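Long-range contact in haloacid dehalogenase-like hydrolase (Klebsiella pneumoniae subsp. pneumoniae, PDB 3PGV), which probably acts as a metal-dependent phosphatase of the Cof family within the haloacid dehalogenase superfamily, and holds a calcium ion in this crystal: residues Y21-T31 against Y223-D233. Numbering follows the deposited sequence.
Sequences YQVVASDLDGT and YTLSDCIAFGD. With CA (calcium ion), chain E.
D27 and D233 meet at a calcium ion beside the C-terminal ends of two neighbouring parallel strands, 23-27 and 228-232, with D233 just past the second. In D27 the CB packs 3.5 Å from F231 O and faces G232 CA. With CG anti to the backbone N (chi1 172°), the carboxylate is carried to the metal: CG lies 3.2 Å from the calcium, OD2 binds it at 2.2 Å, and OD1 forms a salt bridge with K210. The same OD2 accepts a hydrogen bond from T31 OG1, 32° out of the carboxylate plane, which probably steadies the carboxylate. D233 OD1 also binds the metal at 2.2 Å, and this shared ligation brings D27 OD2 and D233 OD1 within 2.8 Å of each other. D29 contributes its backbone O, while its carboxylate forms a salt bridge with R63.

Behind this site the strands are joined by five backbone hydrogen bonds, from V23 N to D227 O through D27 N to F231 O. On one face V24 CG2 lies beside I229 CG2 (3.7 Å); on the other V23 CB meets C228 SG. At the far end I229 CB sits over a face of the Y21 ring, 4.3 Å from its centroid, and Q22 CB over the Y223 ring.

Strand 23-27, the first and an inner strand of the Rossmann-like HAD core sheet, is paired here with 228-232: strands 56-60 and 246-249 flank the pair, helix 274-283 packs against V24 and I229, and helix 210-220 against A25 and C228.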
loop_
_atom_site.group_PDB
_atom_site.type_symbol
_atom_site.label_atom_id
_atom_site.label_comp_id
_atom_site.label_asym_id
_atom_site.label_seq_id
_atom_site.Cartn_x
_atom_site.Cartn_y
_atom_site.Cartn_z
ATOM N N TYR A 21 -10.603 16.780 -10.761
ATOM C CA TYR A 21 -10.013 15.437 -10.806
ATOM C C TYR A 21 -11.095 14.373 -10.786
ATOM O O TYR A 21 -11.887 14.316 -9.849
ATOM C CB TYR A 21 -9.011 15.229 -9.647
ATOM C CG TYR A 21 -7.850 16.201 -9.670
ATOM C CD1 TYR A 21 -6.763 16.001 -10.518
ATOM C CD2 TYR A 21 -7.823 17.307 -8.826
ATOM C CE1 TYR A 21 -5.699 16.904 -10.558
ATOM C CE2 TYR A 21 -6.760 18.213 -8.849
ATOM C CZ TYR A 21 -5.704 18.012 -9.725
ATOM O OH TYR A 21 -4.644 18.895 -9.743
ATOM N N GLN A 22 -11.181 13.580 -11.851
ATOM C CA GLN A 22 -12.206 12.544 -11.983
ATOM C C GLN A 22 -11.875 11.304 -11.179
ATOM O O GLN A 22 -12.762 10.484 -10.925
ATOM C CB GLN A 22 -12.439 12.181 -13.463
ATOM C CG GLN A 22 -13.292 13.195 -14.208
ATOM C CD GLN A 22 -14.663 13.334 -13.595
ATOM O OE1 GLN A 22 -15.408 12.357 -13.430
ATOM N NE2 GLN A 22 -15.021 14.554 -13.228
ATOM N N VAL A 23 -10.592 11.130 -10.817
ATOM C CA VAL A 23 -10.153 9.972 -10.036
ATOM C C VAL A 23 -9.550 10.423 -8.710
ATOM O O VAL A 23 -8.618 11.235 -8.698
ATOM C CB VAL A 23 -9.155 9.080 -10.841
ATOM C CG1 VAL A 23 -8.715 7.864 -10.018
ATOM C CG2 VAL A 23 -9.758 8.642 -12.179
ATOM N N VAL A 24 -10.081 9.902 -7.592
ATOM C CA VAL A 24 -9.524 10.149 -6.275
ATOM C C VAL A 24 -8.834 8.873 -5.798
ATOM O O VAL A 24 -9.478 7.822 -5.712
ATOM C CB VAL A 24 -10.597 10.636 -5.251
ATOM C CG1 VAL A 24 -10.019 10.699 -3.835
ATOM C CG2 VAL A 24 -11.170 11.984 -5.654
ATOM N N ALA A 25 -7.512 8.947 -5.541
ATOM C CA ALA A 25 -6.753 7.802 -5.039
ATOM C C ALA A 25 -6.357 8.044 -3.606
ATOM O O ALA A 25 -5.901 9.138 -3.267
ATOM C CB ALA A 25 -5.520 7.568 -5.887
ATOM N N SER A 26 -6.568 7.064 -2.742
ATOM C CA SER A 26 -6.211 7.258 -1.360
ATOM C C SER A 26 -5.639 6.028 -0.733
ATOM O O SER A 26 -6.211 4.938 -0.852
ATOM C CB SER A 26 -7.413 7.752 -0.554
ATOM O OG SER A 26 -7.035 8.117 0.768
ATOM N N ASP A 27 -4.540 6.205 0.009
ATOM C CA ASP A 27 -4.018 5.192 0.902
ATOM C C ASP A 27 -5.071 4.987 2.033
ATOM O O ASP A 27 -5.956 5.836 2.211
ATOM C CB ASP A 27 -2.661 5.657 1.489
ATOM C CG ASP A 27 -2.102 4.771 2.594
ATOM O OD1 ASP A 27 -2.250 3.528 2.496
ATOM O OD2 ASP A 27 -1.495 5.321 3.544
ATOM N N LEU A 28 -5.004 3.868 2.754
ATOM C CA LEU A 28 -5.991 3.598 3.793
ATOM C C LEU A 28 -5.473 3.888 5.193
ATOM O O LEU A 28 -5.869 4.896 5.795
ATOM C CB LEU A 28 -6.551 2.171 3.664
ATOM C CG LEU A 28 -7.371 1.915 2.381
ATOM C CD1 LEU A 28 -7.565 0.429 2.135
ATOM C CD2 LEU A 28 -8.713 2.649 2.429
ATOM N N ASP A 29 -4.549 3.048 5.701
ATOM C CA ASP A 29 -3.996 3.223 7.037
ATOM C C ASP A 29 -3.209 4.511 7.143
ATOM O O ASP A 29 -2.308 4.748 6.343
ATOM C CB ASP A 29 -3.126 2.023 7.431
ATOM C CG ASP A 29 -3.878 0.719 7.394
ATOM O OD1 ASP A 29 -4.693 0.483 8.305
ATOM O OD2 ASP A 29 -3.706 -0.034 6.416
ATOM N N GLY A 30 -3.576 5.348 8.124
ATOM C CA GLY A 30 -2.908 6.624 8.372
ATOM C C GLY A 30 -3.325 7.727 7.416
ATOM O O GLY A 30 -2.844 8.852 7.530
ATOM N N THR A 31 -4.228 7.411 6.455
ATOM C CA THR A 31 -4.673 8.368 5.448
ATOM C C THR A 31 -6.212 8.554 5.488
ATOM O O THR A 31 -6.699 9.466 6.149
ATOM C CB THR A 31 -4.136 7.960 4.072
ATOM O OG1 THR A 31 -2.711 7.824 4.149
ATOM C CG2 THR A 31 -4.504 8.944 2.993
ATOM N N TYR A 223 -8.923 7.232 -17.980
ATOM C CA TYR A 223 -8.280 8.482 -17.562
ATOM C C TYR A 223 -6.752 8.343 -17.540
ATOM O O TYR A 223 -6.219 7.293 -17.896
ATOM C CB TYR A 223 -8.801 8.919 -16.167
ATOM C CG TYR A 223 -10.284 9.212 -16.141
ATOM C CD1 TYR A 223 -10.800 10.360 -16.737
ATOM C CD2 TYR A 223 -11.176 8.346 -15.513
ATOM C CE1 TYR A 223 -12.174 10.616 -16.751
ATOM C CE2 TYR A 223 -12.549 8.603 -15.498
ATOM C CZ TYR A 223 -13.044 9.740 -16.120
ATOM O OH TYR A 223 -14.393 9.999 -16.096
ATOM N N THR A 224 -6.052 9.413 -17.132
ATOM C CA THR A 224 -4.597 9.408 -16.996
ATOM C C THR A 224 -4.230 9.826 -15.568
ATOM O O THR A 224 -5.119 10.167 -14.782
ATOM C CB THR A 224 -3.948 10.357 -18.031
ATOM O OG1 THR A 224 -4.290 11.707 -17.715
ATOM C CG2 THR A 224 -4.351 10.033 -19.464
ATOM N N LEU A 225 -2.918 9.859 -15.251
ATOM C CA LEU A 225 -2.422 10.308 -13.950
ATOM C C LEU A 225 -2.824 11.759 -13.665
ATOM O O LEU A 225 -3.113 12.102 -12.520
ATOM C CB LEU A 225 -0.895 10.151 -13.878
ATOM C CG LEU A 225 -0.387 8.722 -13.639
ATOM C CD1 LEU A 225 1.078 8.606 -13.976
ATOM C CD2 LEU A 225 -0.644 8.273 -12.177
ATOM N N SER A 226 -2.925 12.586 -14.723
ATOM C CA SER A 226 -3.307 14.003 -14.611
ATOM C C SER A 226 -4.721 14.163 -14.048
ATOM O O SER A 226 -5.059 15.223 -13.510
ATOM C CB SER A 226 -3.223 14.685 -15.979
ATOM O OG SER A 226 -1.948 14.506 -16.571
ATOM N N ASP A 227 -5.562 13.120 -14.206
ATOM C CA ASP A 227 -6.949 13.132 -13.732
ATOM C C ASP A 227 -7.039 12.666 -12.297
ATOM O O ASP A 227 -8.146 12.559 -11.746
ATOM C CB ASP A 227 -7.822 12.245 -14.633
ATOM C CG ASP A 227 -7.866 12.712 -16.069
ATOM O OD1 ASP A 227 -8.184 13.901 -16.297
ATOM O OD2 ASP A 227 -7.606 11.888 -16.966
ATOM N N CYS A 228 -5.878 12.393 -11.673
ATOM C CA CYS A 228 -5.838 11.845 -10.326
ATOM C C CYS A 228 -5.411 12.818 -9.279
ATOM O O CYS A 228 -4.420 13.529 -9.450
ATOM C CB CYS A 228 -4.987 10.580 -10.283
ATOM S SG CYS A 228 -5.527 9.287 -11.422
ATOM N N ILE A 229 -6.092 12.774 -8.137
ATOM C CA ILE A 229 -5.647 13.394 -6.897
ATOM C C ILE A 229 -5.381 12.262 -5.902
ATOM O O ILE A 229 -6.210 11.351 -5.779
ATOM C CB ILE A 229 -6.653 14.457 -6.351
ATOM C CG1 ILE A 229 -6.124 15.088 -5.025
ATOM C CG2 ILE A 229 -8.074 13.860 -6.179
ATOM C CD1 ILE A 229 -6.910 16.296 -4.504
ATOM N N ALA A 230 -4.181 12.245 -5.281
ATOM C CA ALA A 230 -3.810 11.158 -4.378
ATOM C C ALA A 230 -3.496 11.622 -2.956
ATOM O O ALA A 230 -3.013 12.742 -2.754
ATOM C CB ALA A 230 -2.643 10.383 -4.943
ATOM N N PHE A 231 -3.725 10.731 -1.969
ATOM C CA PHE A 231 -3.471 11.002 -0.549
ATOM C C PHE A 231 -2.681 9.836 0.057
ATOM O O PHE A 231 -3.000 8.672 -0.209
ATOM C CB PHE A 231 -4.802 11.198 0.201
ATOM C CG PHE A 231 -5.667 12.320 -0.330
ATOM C CD1 PHE A 231 -6.544 12.105 -1.394
ATOM C CD2 PHE A 231 -5.663 13.570 0.279
ATOM C CE1 PHE A 231 -7.351 13.147 -1.884
ATOM C CE2 PHE A 231 -6.471 14.611 -0.212
ATOM C CZ PHE A 231 -7.313 14.389 -1.287
ATOM N N GLY A 232 -1.649 10.155 0.851
ATOM C CA GLY A 232 -0.795 9.147 1.493
ATOM C C GLY A 232 0.022 9.676 2.662
ATOM O O GLY A 232 0.135 10.897 2.854
ATOM N N ASP A 233 0.638 8.764 3.435
ATOM C CA ASP A 233 1.417 9.155 4.625
ATOM C C ASP A 233 2.754 8.381 4.771
ATOM O O ASP A 233 3.501 8.622 5.726
ATOM C CB ASP A 233 0.568 8.972 5.905
ATOM C CG ASP A 233 0.355 7.525 6.294
ATOM O OD1 ASP A 233 0.202 6.680 5.382
ATOM O OD2 ASP A 233 0.278 7.246 7.502
HETATM CA CA CA E . -0.251 4.505 5.152
HETATM O O HOH W 1 1.315 3.963 3.127
#